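Local coordinates for StAR-related lipid transfer protein 13 (Homo sapiens, PDB 2PSO) that stimulates GTP hydrolysis by RhoA, switching it off, and carries the lipid-binding START domain described here, at residues Lys67-Lys75 with His192-Gly200. Numbering follows the deposited sequence.
Sequences KVGDGNPLK and HICRIDLKG
Val68 lays its CG2 methyl over one face of the Arg195 guanidinium, 3.4 Å from CZ and above the middle of the group. A beta-branched residue suits this place: with CG1 anti to the backbone N (chi1 -165°), the other methyl lies beside that N and meets the flat cation as an apolar cover. Two residues on, Asp70 supplies the opposite charge. Its OD2 forms a salt bridge with Arg195 NH1 at 3.1 Å; the carboxylate and guanidinium planes are 52° apart, and the N-H...O bond is bent and weak. Asn72 serves the loop itself: its OD1 accepts a hydrogen bond from the backbone N of Leu74 at 3.2 Å, nearly straight (171°), an Asx turn, while its CB packs against Arg195 NH2.

The turn holds Leu74, whose carbonyl is the principal acceptor. Arg195 grips Leu74 O side-on with two nitrogens, NH2 at 2.8 Å and NE at 3.2 Å, the latter approaching from above the carbonyl plane. An arginine suits the task because its extended chain carries several N-H donors from the strand into the loop. The Leu74 side chain turns to the residues after Arg195, where CD1 meets Asp197 CB at 3.6 Å and CD2 lies near Ile196 O. At Lys75 the contact is with the backbone, its O lying 3.4 Å from Arg195 CG, whereas the side chain leaves to form a cation-pi contact with Phe65 and a hydrogen bond to Ser207 O.

Arg195 thus ties the connection between the antiparallel strands 62-66 and 76-83 to strand 188-196, the sheet partner of 76-83, within the START fold. Two bonds to a backbone oxygen, a salt bridge with a weak hydrogen bond and an apolar cover should together restrict the guanidinium's rotation, and Asp70 would partly balance its charge.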
loop_
_atom_site.group_PDB
_atom_site.type_symbol
_atom_site.label_atom_id
_atom_site.label_comp_id
_atom_site.label_asym_id
_atom_site.label_seq_id
_atom_site.Cartn_x
_atom_site.Cartn_y
_atom_site.Cartn_z
ATOM N N LYS A 67 -9.263 -7.056 10.104
ATOM C CA LYS A 67 -9.430 -6.204 11.267
ATOM C C LYS A 67 -8.261 -6.539 12.176
ATOM O O LYS A 67 -7.928 -7.710 12.369
ATOM C CB LYS A 67 -10.765 -6.503 11.963
ATOM N N VAL A 68 -7.612 -5.534 12.734
ATOM C CA VAL A 68 -6.453 -5.840 13.553
ATOM C C VAL A 68 -6.872 -6.193 14.987
ATOM O O VAL A 68 -6.169 -6.927 15.689
ATOM C CB VAL A 68 -5.409 -4.693 13.500
ATOM C CG1 VAL A 68 -4.064 -5.151 14.040
ATOM C CG2 VAL A 68 -5.237 -4.223 12.076
ATOM N N GLY A 69 -8.039 -5.703 15.405
ATOM C CA GLY A 69 -8.479 -5.841 16.801
ATOM C C GLY A 69 -7.756 -4.778 17.609
ATOM O O GLY A 69 -7.437 -4.946 18.788
ATOM N N ASP A 70 -7.502 -3.666 16.934
ATOM C CA ASP A 70 -6.576 -2.657 17.402
ATOM C C ASP A 70 -7.225 -1.786 18.458
ATOM O O ASP A 70 -6.615 -1.451 19.461
ATOM C CB ASP A 70 -6.180 -1.784 16.204
ATOM C CG ASP A 70 -4.775 -1.223 16.318
ATOM O OD1 ASP A 70 -3.905 -1.890 16.916
ATOM O OD2 ASP A 70 -4.539 -0.115 15.786
ATOM N N GLY A 71 -8.486 -1.449 18.220
ATOM C CA GLY A 71 -9.094 -0.287 18.833
ATOM C C GLY A 71 -9.036 0.830 17.805
ATOM O O GLY A 71 -9.156 2.012 18.135
ATOM N N ASN A 72 -8.830 0.443 16.549
ATOM C CA ASN A 72 -8.799 1.385 15.442
ATOM C C ASN A 72 -9.615 0.794 14.298
ATOM O O ASN A 72 -9.370 -0.348 13.895
ATOM C CB ASN A 72 -7.355 1.652 15.011
ATOM C CG ASN A 72 -7.206 2.910 14.151
ATOM O OD1 ASN A 72 -8.088 3.278 13.367
ATOM N ND2 ASN A 72 -6.064 3.562 14.282
ATOM N N PRO A 73 -10.605 1.563 13.790
ATOM C CA PRO A 73 -11.494 1.150 12.694
ATOM C C PRO A 73 -10.767 0.842 11.377
ATOM O O PRO A 73 -11.254 0.028 10.587
ATOM C CB PRO A 73 -12.416 2.364 12.514
ATOM C CG PRO A 73 -11.677 3.518 13.131
ATOM C CD PRO A 73 -10.940 2.915 14.280
ATOM N N LEU A 74 -9.613 1.476 11.150
ATOM C CA LEU A 74 -8.873 1.306 9.887
ATOM C C LEU A 74 -8.449 -0.125 9.629
ATOM O O LEU A 74 -7.900 -0.797 10.507
ATOM C CB LEU A 74 -7.657 2.230 9.818
ATOM C CG LEU A 74 -7.995 3.669 9.416
ATOM C CD1 LEU A 74 -6.875 4.617 9.820
ATOM C CD2 LEU A 74 -8.333 3.797 7.921
ATOM N N LYS A 75 -8.722 -0.582 8.415
ATOM C CA LYS A 75 -8.395 -1.944 8.041
ATOM C C LYS A 75 -6.955 -2.088 7.545
ATOM O O LYS A 75 -6.320 -1.120 7.105
ATOM C CB LYS A 75 -9.392 -2.455 7.001
ATOM C CG LYS A 75 -10.747 -2.796 7.591
ATOM C CD LYS A 75 -11.842 -2.823 6.524
ATOM C CE LYS A 75 -13.236 -2.694 7.145
ATOM N NZ LYS A 75 -14.315 -3.042 6.180
ATOM N N HIS A 192 1.672 -6.098 -1.643
ATOM C CA HIS A 192 1.679 -4.955 -0.749
ATOM C C HIS A 192 0.644 -5.042 0.404
ATOM O O HIS A 192 -0.567 -4.878 0.187
ATOM C CB HIS A 192 1.454 -3.692 -1.548
ATOM C CG HIS A 192 1.690 -2.450 -0.764
ATOM N ND1 HIS A 192 1.090 -1.246 -1.076
ATOM C CD2 HIS A 192 2.461 -2.218 0.323
ATOM C CE1 HIS A 192 1.476 -0.324 -0.208
ATOM N NE2 HIS A 192 2.316 -0.887 0.647
ATOM N N ILE A 193 1.119 -5.289 1.622
ATOM C CA ILE A 193 0.278 -5.156 2.800
ATOM C C ILE A 193 0.398 -3.791 3.461
ATOM O O ILE A 193 1.414 -3.504 4.078
ATOM C CB ILE A 193 0.656 -6.169 3.885
ATOM C CG1 ILE A 193 0.520 -7.593 3.357
ATOM C CG2 ILE A 193 -0.228 -5.960 5.138
ATOM C CD1 ILE A 193 1.347 -8.584 4.125
ATOM N N CYS A 194 -0.635 -2.964 3.391
ATOM C CA CYS A 194 -0.568 -1.701 4.101
ATOM C C CYS A 194 -1.849 -1.221 4.815
ATOM O O CYS A 194 -2.918 -1.812 4.708
ATOM C CB CYS A 194 -0.123 -0.626 3.154
ATOM S SG CYS A 194 -1.483 -0.132 2.138
ATOM N N ARG A 195 -1.696 -0.105 5.523
ATOM C CA ARG A 195 -2.679 0.443 6.427
ATOM C C ARG A 195 -2.311 1.905 6.579
ATOM O O ARG A 195 -1.412 2.258 7.337
ATOM C CB ARG A 195 -2.566 -0.239 7.793
ATOM C CG ARG A 195 -3.675 0.138 8.796
ATOM C CD ARG A 195 -3.506 -0.524 10.183
ATOM N NE ARG A 195 -4.767 -0.517 10.921
ATOM C CZ ARG A 195 -4.943 -0.822 12.209
ATOM N NH1 ARG A 195 -3.931 -1.176 12.990
ATOM N NH2 ARG A 195 -6.168 -0.785 12.715
ATOM N N ILE A 196 -2.988 2.760 5.834
ATOM C CA ILE A 196 -2.684 4.174 5.866
ATOM C C ILE A 196 -3.864 4.938 6.460
ATOM O O ILE A 196 -5.019 4.538 6.293
ATOM C CB ILE A 196 -2.383 4.689 4.457
ATOM C CG1 ILE A 196 -1.457 3.699 3.742
ATOM C CG2 ILE A 196 -1.751 6.064 4.504
ATOM C CD1 ILE A 196 -1.019 4.136 2.359
ATOM N N ASP A 197 -3.563 6.019 7.173
ATOM C CA ASP A 197 -4.558 6.926 7.692
ATOM C C ASP A 197 -4.399 8.258 6.961
ATOM O O ASP A 197 -3.683 9.143 7.430
ATOM C CB ASP A 197 -4.328 7.099 9.196
ATOM C CG ASP A 197 -5.343 8.032 9.868
ATOM O OD1 ASP A 197 -6.063 8.772 9.169
ATOM O OD2 ASP A 197 -5.401 8.036 11.121
ATOM N N LEU A 198 -5.042 8.399 5.800
ATOM C CA LEU A 198 -5.161 9.709 5.165
ATOM C C LEU A 198 -6.059 10.441 6.123
ATOM O O LEU A 198 -7.020 9.856 6.625
ATOM C CB LEU A 198 -5.849 9.643 3.805
ATOM C CG LEU A 198 -5.557 8.591 2.724
ATOM C CD1 LEU A 198 -4.053 8.331 2.515
ATOM C CD2 LEU A 198 -6.312 7.284 2.991
ATOM N N LYS A 199 -5.777 11.703 6.404
ATOM C CA LYS A 199 -6.547 12.367 7.453
ATOM C C LYS A 199 -7.767 13.185 6.974
ATOM O O LYS A 199 -7.647 14.375 6.684
ATOM C CB LYS A 199 -5.622 13.186 8.360
ATOM C CG LYS A 199 -4.682 12.311 9.175
ATOM C CD LYS A 199 -4.258 12.987 10.463
ATOM C CE LYS A 199 -3.588 11.997 11.405
ATOM N NZ LYS A 199 -3.057 12.654 12.634
ATOM N N GLY A 200 -8.937 12.551 6.893
ATOM C CA GLY A 200 -10.169 13.318 6.690
ATOM C C GLY A 200 -11.156 12.878 5.620
ATOM O O GLY A 200 -11.739 13.709 4.930
#